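Local coordinates for ESSB (Geobacillus thermodenitrificans, PDB 2YNQ), which is an integral membrane component of the type VII secretion system, represented here by its helical extracellular domain, and probably serves in protein export, at residues 7-18 with 30-40; 75-83 with 92-101. One frame throughout, in Å; residues are numbered along the deposited sequence. Where two conformers were deposited one is given.

From the N terminus, helix 7-19 is followed by helix 24-31, and interaction 1 closes this first loop: residues 7-18 pack on the end of the second helix and the turn-rich segment up to P40, right before helix 41-53. The chain then runs on through helices 41-53 and 59-64 before interaction 2 closes a second loop, pairing helix 75-85 with helix 89-99. The two closures follow in series, neither nested nor crossed, with centres about 20 Å apart. They nevertheless meet: P36 of interaction 1 packs against L79, I82 and Y83 of interaction 2, tying the N-terminal helices to the middle of this all-helical domain.

Interaction 1: residues 7-18 with 30-40; sequences PKQEAYIQSTEL and TLEDYAPEDMP
A11 and Y34 begin the apolar part of this contact: the small methyl CB of A11 lies 3.7 Å from CE2 of the Y34 ring. The Y12 ring reaches farther. Its CG stands anti to the carbonyl carbon (chi1 -68°), which carries the ring to P40, whose CD comes in obliquely, 3.3 Å from Y12 CE2. M39 CG also meets the ring at a slant, and L31 CD2 approaches the ring edge. Y12 OH is buried here without a polar partner. With an alanine here, P40 and M39 would probably be left facing a gap and L31 CD2 without its aromatic neighbour. In the fold, helix 7-19 packs on the C-terminal end of helix 24-31 and on the type I turn L31-Y34 and loop that lead to helix 41-53. T30 is a knob among A11, Q14, S15 and L18; its slim CG2 fits 3.5 Å from A11 O. Polar contacts are few. The extended Q14 chain carries NE2 to T30 OG1 in a weak hydrogen bond (3.1 Å, 134°), though that hydroxyl also bonds to D26 O. In one conformer of K8, NZ lies 4.0 Å from D38 OD2, opposite charges too far apart for a salt bridge.

Interaction 2: residues 75-83 with 92-101; sequences EQYMLYWIY and ALELARTIED
Q76 lays its extended chain against L95 and I99, with CB 3.9 Å from I99 CG1, in an antiparallel helical hairpin whose segment axes approach to 8.9 Å at a crossing angle of -155°. Its amide reaches exposed T98, OE1 beside CG2. Y77 starts out away from the other helix, yet its ring swings back to set CZ 3.5 Å from I99 CG2. L79 brings CB to 3.4 Å from L95 CD2. L95 is a knob among Q76, L79, Y80 and Y83, and a leucine's forked end fills the hole, CD1 toward Q76 and CD2 toward L79 and Y80. A chi1 of 173° swings the Y80 ring away from its own N and toward the partner helix: A92 O lies at the ring edge, and CE1 is 3.8 Å from A96 CB. The alanines keep their helix close to the ring, and Y80 OH bonds to L104 O in helix 102-118. Y83 closes the far end, its edge at L95 CD2 and its CB 4.0 Å from A92 CB. Beyond helix 89-99, D101 N-caps the next helix; its OD2, also bonded to S66 OG, accepts from Y77 OH (3.0 Å) through its anti lone pair, ring and carboxylate planes 74° apart.

Interaction 1: residues 7-18 with 30-40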
loop_
_atom_site.group_PDB
_atom_site.type_symbol
_atom_site.label_atom_id
_atom_site.label_comp_id
_atom_site.label_asym_id
_atom_site.label_seq_id
_atom_site.Cartn_x
_atom_site.Cartn_y
_atom_site.Cartn_z
ATOM N N PRO D 7 15.859 12.350 26.818
ATOM C CA PRO D 7 15.901 11.637 25.524
ATOM C C PRO D 7 14.763 11.989 24.563
ATOM O O PRO D 7 14.959 12.005 23.348
ATOM C CB PRO D 7 15.818 10.160 25.931
ATOM C CG PRO D 7 15.207 10.165 27.288
ATOM C CD PRO D 7 15.721 11.409 27.945
ATOM N N LYS D 8 13.589 12.285 25.112
ATOM C CA LYS D 8 12.432 12.695 24.322
ATOM C C LYS D 8 12.712 14.020 23.610
ATOM O O LYS D 8 12.644 14.104 22.377
ATOM C CB LYS D 8 11.224 12.836 25.235
ATOM C CG LYS D 8 10.028 13.488 24.605
ATOM C CD LYS D 8 8.941 12.454 24.371
ATOM C CE LYS D 8 7.631 12.943 24.956
ATOM N NZ LYS D 8 6.860 11.826 25.535
ATOM N N GLN D 9 13.036 15.034 24.413
ATOM C CA GLN D 9 13.448 16.362 23.957
ATOM C C GLN D 9 14.388 16.264 22.759
ATOM O O GLN D 9 14.184 16.924 21.740
ATOM C CB GLN D 9 14.116 17.107 25.134
ATOM C CG GLN D 9 14.626 18.526 24.876
ATOM C CD GLN D 9 15.139 19.227 26.162
ATOM O OE1 GLN D 9 14.376 19.470 27.112
ATOM N NE2 GLN D 9 16.433 19.560 26.180
ATOM N N GLU D 10 15.393 15.406 22.880
ATOM C CA GLU D 10 16.417 15.195 21.846
ATOM C C GLU D 10 15.898 14.506 20.562
ATOM O O GLU D 10 16.286 14.884 19.451
ATOM C CB GLU D 10 17.615 14.421 22.412
ATOM C CG GLU D 10 18.401 15.183 23.485
ATOM C CD GLU D 10 19.531 14.349 24.123
ATOM O OE1 GLU D 10 19.488 13.085 24.066
ATOM O OE2 GLU D 10 20.461 14.960 24.704
ATOM N N ALA D 11 15.029 13.509 20.717
ATOM C CA ALA D 11 14.449 12.784 19.577
ATOM C C ALA D 11 13.580 13.690 18.711
ATOM O O ALA D 11 13.586 13.564 17.486
ATOM C CB ALA D 11 13.644 11.566 20.052
ATOM N N TYR D 12 12.848 14.601 19.361
ATOM C CA TYR D 12 12.071 15.642 18.683
ATOM C C TYR D 12 12.929 16.565 17.822
ATOM O O TYR D 12 12.527 16.917 16.718
ATOM C CB TYR D 12 11.285 16.489 19.682
ATOM C CG TYR D 12 10.156 15.770 20.392
ATOM C CD1 TYR D 12 9.734 14.499 19.991
ATOM C CD2 TYR D 12 9.519 16.363 21.477
ATOM C CE1 TYR D 12 8.707 13.845 20.652
ATOM C CE2 TYR D 12 8.489 15.726 22.139
ATOM C CZ TYR D 12 8.087 14.469 21.721
ATOM O OH TYR D 12 7.056 13.845 22.381
ATOM N N ILE D 13 14.096 16.959 18.335
ATOM C CA ILE D 13 15.007 17.806 17.595
ATOM C C ILE D 13 15.549 16.973 16.445
ATOM O O ILE D 13 15.586 17.420 15.296
ATOM C CB ILE D 13 16.170 18.340 18.488
ATOM C CG1 ILE D 13 15.662 19.324 19.556
ATOM C CG2 ILE D 13 17.316 18.913 17.649
ATOM C CD1 ILE D 13 14.906 20.578 19.022
ATOM N N GLN D 14 15.938 15.747 16.758
ATOM C CA GLN D 14 16.472 14.845 15.746
ATOM C C GLN D 14 15.474 14.522 14.616
ATOM O O GLN D 14 15.848 14.520 13.444
ATOM C CB GLN D 14 17.024 13.583 16.405
ATOM C CG GLN D 14 17.600 12.566 15.440
ATOM C CD GLN D 14 18.146 11.333 16.176
ATOM O OE1 GLN D 14 18.814 11.464 17.223
ATOM N NE2 GLN D 14 17.847 10.131 15.646
ATOM N N SER D 15 14.208 14.290 14.957
ATOM C CA SER D 15 13.213 14.007 13.924
ATOM C C SER D 15 12.911 15.238 13.077
ATOM O O SER D 15 12.580 15.106 11.894
ATOM C CB SER D 15 11.924 13.406 14.506
ATOM O OG SER D 15 11.180 14.357 15.224
ATOM N N THR D 16 13.022 16.419 13.687
ATOM C CA THR D 16 12.821 17.653 12.982
ATOM C C THR D 16 13.937 17.794 11.956
ATOM O O THR D 16 13.671 18.081 10.785
ATOM C CB THR D 16 12.800 18.836 13.945
ATOM O OG1 THR D 16 11.618 18.752 14.739
ATOM C CG2 THR D 16 12.798 20.167 13.195
ATOM N N GLU D 17 15.177 17.554 12.376
ATOM C CA GLU D 17 16.301 17.640 11.464
ATOM C C GLU D 17 16.159 16.688 10.263
ATOM O O GLU D 17 16.552 17.016 9.144
ATOM C CB GLU D 17 17.618 17.406 12.217
ATOM C CG GLU D 17 18.845 17.295 11.321
ATOM C CD GLU D 17 20.172 17.314 12.087
ATOM O OE1 GLU D 17 20.181 17.571 13.318
ATOM O OE2 GLU D 17 21.214 17.087 11.446
ATOM N N LEU D 18 15.620 15.499 10.506
ATOM C CA LEU D 18 15.483 14.499 9.441
ATOM C C LEU D 18 14.287 14.831 8.561
ATOM O O LEU D 18 14.379 14.749 7.335
ATOM C CB LEU D 18 15.372 13.090 10.016
ATOM C CG LEU D 18 16.603 12.611 10.792
ATOM C CD1 LEU D 18 16.142 11.520 11.735
ATOM C CD2 LEU D 18 17.741 12.115 9.878
ATOM N N THR D 30 13.360 7.063 14.478
ATOM C CA THR D 30 13.690 7.956 15.596
ATOM C C THR D 30 12.577 7.984 16.640
ATOM O O THR D 30 12.839 8.051 17.837
ATOM C CB THR D 30 14.007 9.376 15.090
ATOM O OG1 THR D 30 15.192 9.312 14.297
ATOM C CG2 THR D 30 14.232 10.361 16.245
ATOM N N LEU D 31 11.338 7.884 16.175
ATOM C CA LEU D 31 10.202 8.127 17.026
ATOM C C LEU D 31 9.468 6.871 17.421
ATOM O O LEU D 31 8.474 6.948 18.129
ATOM C CB LEU D 31 9.249 9.103 16.357
ATOM C CG LEU D 31 9.782 10.523 16.283
ATOM C CD1 LEU D 31 8.806 11.426 15.568
ATOM C CD2 LEU D 31 10.139 11.072 17.686
ATOM N N GLU D 32 9.968 5.709 16.999
ATOM C CA GLU D 32 9.215 4.470 17.128
ATOM C C GLU D 32 8.886 4.057 18.570
ATOM O O GLU D 32 7.837 3.472 18.809
ATOM C CB GLU D 32 9.906 3.343 16.371
ATOM C CG GLU D 32 11.191 2.866 17.010
ATOM C CD GLU D 32 12.024 1.966 16.101
ATOM O OE1 GLU D 32 11.530 1.575 15.006
ATOM O OE2 GLU D 32 13.183 1.669 16.494
ATOM N N ASP D 33 9.752 4.373 19.531
ATOM C CA ASP D 33 9.495 3.995 20.922
ATOM C C ASP D 33 8.590 4.963 21.667
ATOM O O ASP D 33 8.390 4.818 22.876
ATOM C CB ASP D 33 10.803 3.846 21.694
ATOM C CG ASP D 33 11.670 2.719 21.161
ATOM O OD1 ASP D 33 11.112 1.715 20.667
ATOM O OD2 ASP D 33 12.917 2.843 21.231
ATOM N N TYR D 34 8.055 5.946 20.953
ATOM C CA TYR D 34 7.326 7.038 21.579
ATOM C C TYR D 34 5.828 6.994 21.255
ATOM O O TYR D 34 5.443 6.667 20.128
ATOM C CB TYR D 34 7.924 8.393 21.161
ATOM C CG TYR D 34 9.357 8.592 21.625
ATOM C CD1 TYR D 34 9.638 8.876 22.953
ATOM C CD2 TYR D 34 10.436 8.476 20.736
ATOM C CE1 TYR D 34 10.936 9.041 23.382
ATOM C CE2 TYR D 34 11.735 8.634 21.162
ATOM C CZ TYR D 34 11.978 8.918 22.486
ATOM O OH TYR D 34 13.251 9.101 22.947
ATOM N N ALA D 35 5.012 7.350 22.250
ATOM C CA ALA D 35 3.562 7.371 22.127
ATOM C C ALA D 35 3.146 8.609 21.378
ATOM O O ALA D 35 3.482 9.710 21.784
ATOM C CB ALA D 35 2.901 7.346 23.493
ATOM N N PRO D 36 2.398 8.437 20.284
ATOM C CA PRO D 36 2.006 9.560 19.434
ATOM C C PRO D 36 1.037 10.529 20.108
ATOM O O PRO D 36 1.048 11.710 19.783
ATOM C CB PRO D 36 1.339 8.875 18.228
ATOM C CG PRO D 36 0.943 7.558 18.709
ATOM C CD PRO D 36 1.954 7.145 19.727
ATOM N N GLU D 37 0.224 10.036 21.037
ATOM C CA GLU D 37 -0.802 10.844 21.677
ATOM C C GLU D 37 -0.181 11.955 22.541
ATOM O O GLU D 37 -0.789 12.993 22.752
ATOM C CB GLU D 37 -1.767 9.970 22.502
ATOM C CG GLU D 37 -2.445 8.807 21.733
ATOM C CD GLU D 37 -1.510 7.592 21.501
ATOM O OE1 GLU D 37 -0.492 7.429 22.206
ATOM O OE2 GLU D 37 -1.785 6.778 20.594
ATOM N N ASP D 38 1.036 11.743 23.031
ATOM C CA ASP D 38 1.665 12.764 23.858
ATOM C C ASP D 38 2.634 13.692 23.113
ATOM O O ASP D 38 3.226 14.587 23.714
ATOM C CB ASP D 38 2.360 12.161 25.085
ATOM C CG ASP D 38 2.324 13.117 26.271
ATOM O OD1 ASP D 38 1.182 13.514 26.634
ATOM O OD2 ASP D 38 3.410 13.505 26.801
ATOM N N MET D 39 2.796 13.477 21.816
ATOM C CA MET D 39 3.700 14.291 21.036
ATOM C C MET D 39 3.163 15.704 20.836
ATOM O O MET D 39 1.954 15.894 20.704
ATOM C CB MET D 39 3.921 13.630 19.683
ATOM C CG MET D 39 4.927 12.519 19.719
ATOM S SD MET D 39 4.956 11.610 18.173
ATOM C CE MET D 39 6.070 10.278 18.633
ATOM N N PRO D 40 4.052 16.705 20.794
ATOM C CA PRO D 40 3.591 18.009 20.349
ATOM C C PRO D 40 3.039 17.921 18.922
ATOM O O PRO D 40 3.484 17.092 18.103
ATOM C CB PRO D 40 4.865 18.844 20.369
ATOM C CG PRO D 40 5.716 18.164 21.402
ATOM C CD PRO D 40 5.475 16.726 21.151
#

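Interaction 2: residues 75-83 with 92-101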
loop_
_atom_site.group_PDB
_atom_site.type_symbol
_atom_site.label_atom_id
_atom_site.label_comp_id
_atom_site.label_asym_id
_atom_site.label_seq_id
_atom_site.Cartn_x
_atom_site.Cartn_y
_atom_site.Cartn_z
ATOM N N GLU D 75 -5.733 16.596 14.856
ATOM C CA GLU D 75 -4.960 15.574 15.553
ATOM C C GLU D 75 -5.393 14.134 15.190
ATOM O O GLU D 75 -4.539 13.265 14.982
ATOM C CB GLU D 75 -5.040 15.796 17.076
ATOM C CG GLU D 75 -4.162 14.853 17.900
ATOM C CD GLU D 75 -4.338 15.002 19.426
ATOM O OE1 GLU D 75 -5.310 15.662 19.881
ATOM O OE2 GLU D 75 -3.504 14.430 20.173
ATOM N N GLN D 76 -6.701 13.894 15.116
ATOM C CA GLN D 76 -7.239 12.555 14.884
ATOM C C GLN D 76 -6.783 11.927 13.576
ATOM O O GLN D 76 -6.450 10.739 13.537
ATOM C CB GLN D 76 -8.751 12.572 14.940
ATOM C CG GLN D 76 -9.316 12.772 16.331
ATOM C CD GLN D 76 -10.802 13.051 16.279
ATOM O OE1 GLN D 76 -11.585 12.474 17.046
ATOM N NE2 GLN D 76 -11.213 13.927 15.349
ATOM N N TYR D 77 -6.740 12.730 12.521
ATOM C CA TYR D 77 -6.232 12.290 11.228
ATOM C C TYR D 77 -4.763 11.927 11.277
ATOM O O TYR D 77 -4.342 10.949 10.647
ATOM C CB TYR D 77 -6.499 13.329 10.145
ATOM C CG TYR D 77 -7.932 13.322 9.663
ATOM C CD1 TYR D 77 -8.342 12.432 8.665
ATOM C CD2 TYR D 77 -8.892 14.194 10.219
ATOM C CE1 TYR D 77 -9.668 12.408 8.224
ATOM C CE2 TYR D 77 -10.231 14.173 9.774
ATOM C CZ TYR D 77 -10.594 13.270 8.775
ATOM O OH TYR D 77 -11.888 13.229 8.299
ATOM N N MET D 78 -3.994 12.688 12.043
ATOM C CA MET D 78 -2.593 12.377 12.233
ATOM C C MET D 78 -2.436 11.068 12.979
ATOM O O MET D 78 -1.642 10.216 12.580
ATOM C CB MET D 78 -1.892 13.518 12.976
ATOM C CG MET D 78 -1.811 14.791 12.124
ATOM S SD MET D 78 -0.962 16.137 12.976
ATOM C CE MET D 78 -1.285 17.494 11.855
ATOM N N LEU D 79 -3.222 10.887 14.039
ATOM C CA LEU D 79 -3.175 9.660 14.818
ATOM C C LEU D 79 -3.592 8.466 13.983
ATOM O O LEU D 79 -2.953 7.412 14.049
ATOM C CB LEU D 79 -4.031 9.774 16.082
ATOM C CG LEU D 79 -3.480 10.754 17.127
ATOM C CD1 LEU D 79 -4.481 10.996 18.311
ATOM C CD2 LEU D 79 -2.098 10.303 17.620
ATOM N N TYR D 80 -4.642 8.633 13.176
ATOM C CA TYR D 80 -5.073 7.582 12.264
ATOM C C TYR D 80 -3.896 7.079 11.422
ATOM O O TYR D 80 -3.614 5.882 11.402
ATOM C CB TYR D 80 -6.172 8.080 11.341
ATOM C CG TYR D 80 -6.519 7.069 10.280
ATOM C CD1 TYR D 80 -7.493 6.110 10.514
ATOM C CD2 TYR D 80 -5.865 7.059 9.039
ATOM C CE1 TYR D 80 -7.817 5.158 9.540
ATOM C CE2 TYR D 80 -6.188 6.116 8.060
ATOM C CZ TYR D 80 -7.165 5.163 8.325
ATOM O OH TYR D 80 -7.519 4.208 7.391
ATOM N N TRP D 81 -3.208 7.993 10.740
ATOM C CA TRP D 81 -2.140 7.586 9.833
ATOM C C TRP D 81 -0.929 7.022 10.552
ATOM O O TRP D 81 -0.253 6.123 10.034
ATOM C CB TRP D 81 -1.766 8.724 8.872
ATOM C CG TRP D 81 -2.844 8.876 7.826
ATOM C CD1 TRP D 81 -3.761 9.886 7.722
ATOM C CD2 TRP D 81 -3.157 7.933 6.777
ATOM N NE1 TRP D 81 -4.613 9.637 6.663
ATOM C CE2 TRP D 81 -4.250 8.457 6.059
ATOM C CE3 TRP D 81 -2.604 6.708 6.373
ATOM C CZ2 TRP D 81 -4.814 7.791 4.958
ATOM C CZ3 TRP D 81 -3.162 6.047 5.279
ATOM C CH2 TRP D 81 -4.256 6.593 4.585
ATOM N N ILE D 82 -0.662 7.527 11.754
ATOM C CA ILE D 82 0.436 7.014 12.533
ATOM C C ILE D 82 0.138 5.562 12.939
ATOM O O ILE D 82 1.020 4.685 12.848
ATOM C CB ILE D 82 0.728 7.896 13.775
ATOM C CG1 ILE D 82 1.292 9.263 13.348
ATOM C CG2 ILE D 82 1.672 7.159 14.738
ATOM C CD1 ILE D 82 1.308 10.364 14.464
ATOM N N TYR D 83 -1.094 5.290 13.359
ATOM C CA TYR D 83 -1.442 3.898 13.709
ATOM C C TYR D 83 -1.490 2.982 12.510
ATOM O O TYR D 83 -1.107 1.800 12.605
ATOM C CB TYR D 83 -2.779 3.785 14.425
ATOM C CG TYR D 83 -2.883 4.539 15.716
ATOM C CD1 TYR D 83 -1.854 4.521 16.662
ATOM C CD2 TYR D 83 -4.049 5.243 16.013
ATOM C CE1 TYR D 83 -1.982 5.233 17.866
ATOM C CE2 TYR D 83 -4.192 5.934 17.195
ATOM C CZ TYR D 83 -3.154 5.931 18.117
ATOM O OH TYR D 83 -3.348 6.626 19.294
ATOM N N ALA D 92 -6.443 2.263 14.481
ATOM C CA ALA D 92 -6.808 3.129 13.355
ATOM C C ALA D 92 -8.290 2.965 12.979
ATOM O O ALA D 92 -8.985 3.954 12.668
ATOM C CB ALA D 92 -5.913 2.851 12.167
ATOM N N LEU D 93 -8.779 1.729 13.039
ATOM C CA LEU D 93 -10.187 1.461 12.774
ATOM C C LEU D 93 -11.107 2.201 13.737
ATOM O O LEU D 93 -12.083 2.809 13.309
ATOM C CB LEU D 93 -10.487 -0.037 12.776
ATOM C CG LEU D 93 -11.944 -0.497 12.598
ATOM C CD1 LEU D 93 -12.559 0.029 11.314
ATOM C CD2 LEU D 93 -12.053 -2.016 12.651
ATOM N N GLU D 94 -10.813 2.180 15.027
ATOM C CA GLU D 94 -11.750 2.800 15.956
ATOM C C GLU D 94 -11.630 4.337 15.924
ATOM O O GLU D 94 -12.612 5.037 16.181
ATOM C CB GLU D 94 -11.656 2.185 17.364
ATOM C CG GLU D 94 -13.009 2.090 18.126
ATOM C CD GLU D 94 -14.080 1.237 17.417
ATOM O OE1 GLU D 94 -13.746 0.212 16.767
ATOM O OE2 GLU D 94 -15.272 1.597 17.521
ATOM N N LEU D 95 -10.454 4.856 15.565
ATOM C CA LEU D 95 -10.300 6.293 15.296
ATOM C C LEU D 95 -11.104 6.720 14.071
ATOM O O LEU D 95 -11.816 7.728 14.106
ATOM C CB LEU D 95 -8.839 6.627 15.077
ATOM C CG LEU D 95 -8.293 8.041 15.228
ATOM C CD1 LEU D 95 -9.001 8.869 16.305
ATOM C CD2 LEU D 95 -6.854 7.886 15.616
ATOM N N ALA D 96 -11.008 5.931 13.001
ATOM C CA ALA D 96 -11.730 6.215 11.767
ATOM C C ALA D 96 -13.218 6.294 12.037
ATOM O O ALA D 96 -13.916 7.168 11.504
ATOM C CB ALA D 96 -11.440 5.141 10.721
ATOM N N ARG D 97 -13.710 5.381 12.870
ATOM C CA ARG D 97 -15.123 5.375 13.190
ATOM C C ARG D 97 -15.531 6.609 14.000
ATOM O O ARG D 97 -16.608 7.173 13.781
ATOM C CB ARG D 97 -15.484 4.114 13.944
ATOM C CG ARG D 97 -15.326 2.825 13.166
ATOM C CD ARG D 97 -16.103 1.791 13.927
ATOM N NE ARG D 97 -15.719 0.413 13.667
ATOM C CZ ARG D 97 -16.137 -0.299 12.627
ATOM N NH1 ARG D 97 -16.936 0.258 11.714
ATOM N NH2 ARG D 97 -15.741 -1.561 12.497
ATOM N N THR D 98 -14.669 7.032 14.920
ATOM C CA THR D 98 -14.931 8.218 15.719
ATOM C C THR D 98 -15.000 9.436 14.802
ATOM O O THR D 98 -15.865 10.292 14.966
ATOM C CB THR D 98 -13.822 8.423 16.773
ATOM O OG1 THR D 98 -13.671 7.227 17.536
ATOM C CG2 THR D 98 -14.148 9.572 17.718
ATOM N N ILE D 99 -14.075 9.495 13.845
ATOM C CA ILE D 99 -13.985 10.571 12.863
ATOM C C ILE D 99 -15.177 10.536 11.920
ATOM O O ILE D 99 -15.569 11.551 11.361
ATOM C CB ILE D 99 -12.690 10.412 12.018
ATOM C CG1 ILE D 99 -11.452 10.638 12.879
ATOM C CG2 ILE D 99 -12.652 11.383 10.854
ATOM C CD1 ILE D 99 -10.166 10.156 12.196
ATOM N N GLU D 100 -15.747 9.351 11.754
ATOM C CA GLU D 100 -16.825 9.111 10.800
ATOM C C GLU D 100 -16.387 9.416 9.361
ATOM O O GLU D 100 -17.117 10.032 8.589
ATOM C CB GLU D 100 -18.086 9.891 11.189
ATOM C CG GLU D 100 -18.559 9.585 12.603
ATOM C CD GLU D 100 -19.921 10.170 12.900
ATOM O OE1 GLU D 100 -20.018 11.379 13.192
ATOM O OE2 GLU D 100 -20.899 9.409 12.846
ATOM N N ASP D 101 -15.185 8.982 9.014
ATOM C CA ASP D 101 -14.681 9.136 7.663
ATOM C C ASP D 101 -14.788 7.773 6.984
ATOM O O ASP D 101 -14.034 6.846 7.314
ATOM C CB ASP D 101 -13.225 9.616 7.699
ATOM C CG ASP D 101 -12.677 9.964 6.317
ATOM O OD1 ASP D 101 -12.830 9.143 5.363
ATOM O OD2 ASP D 101 -12.081 11.069 6.202
#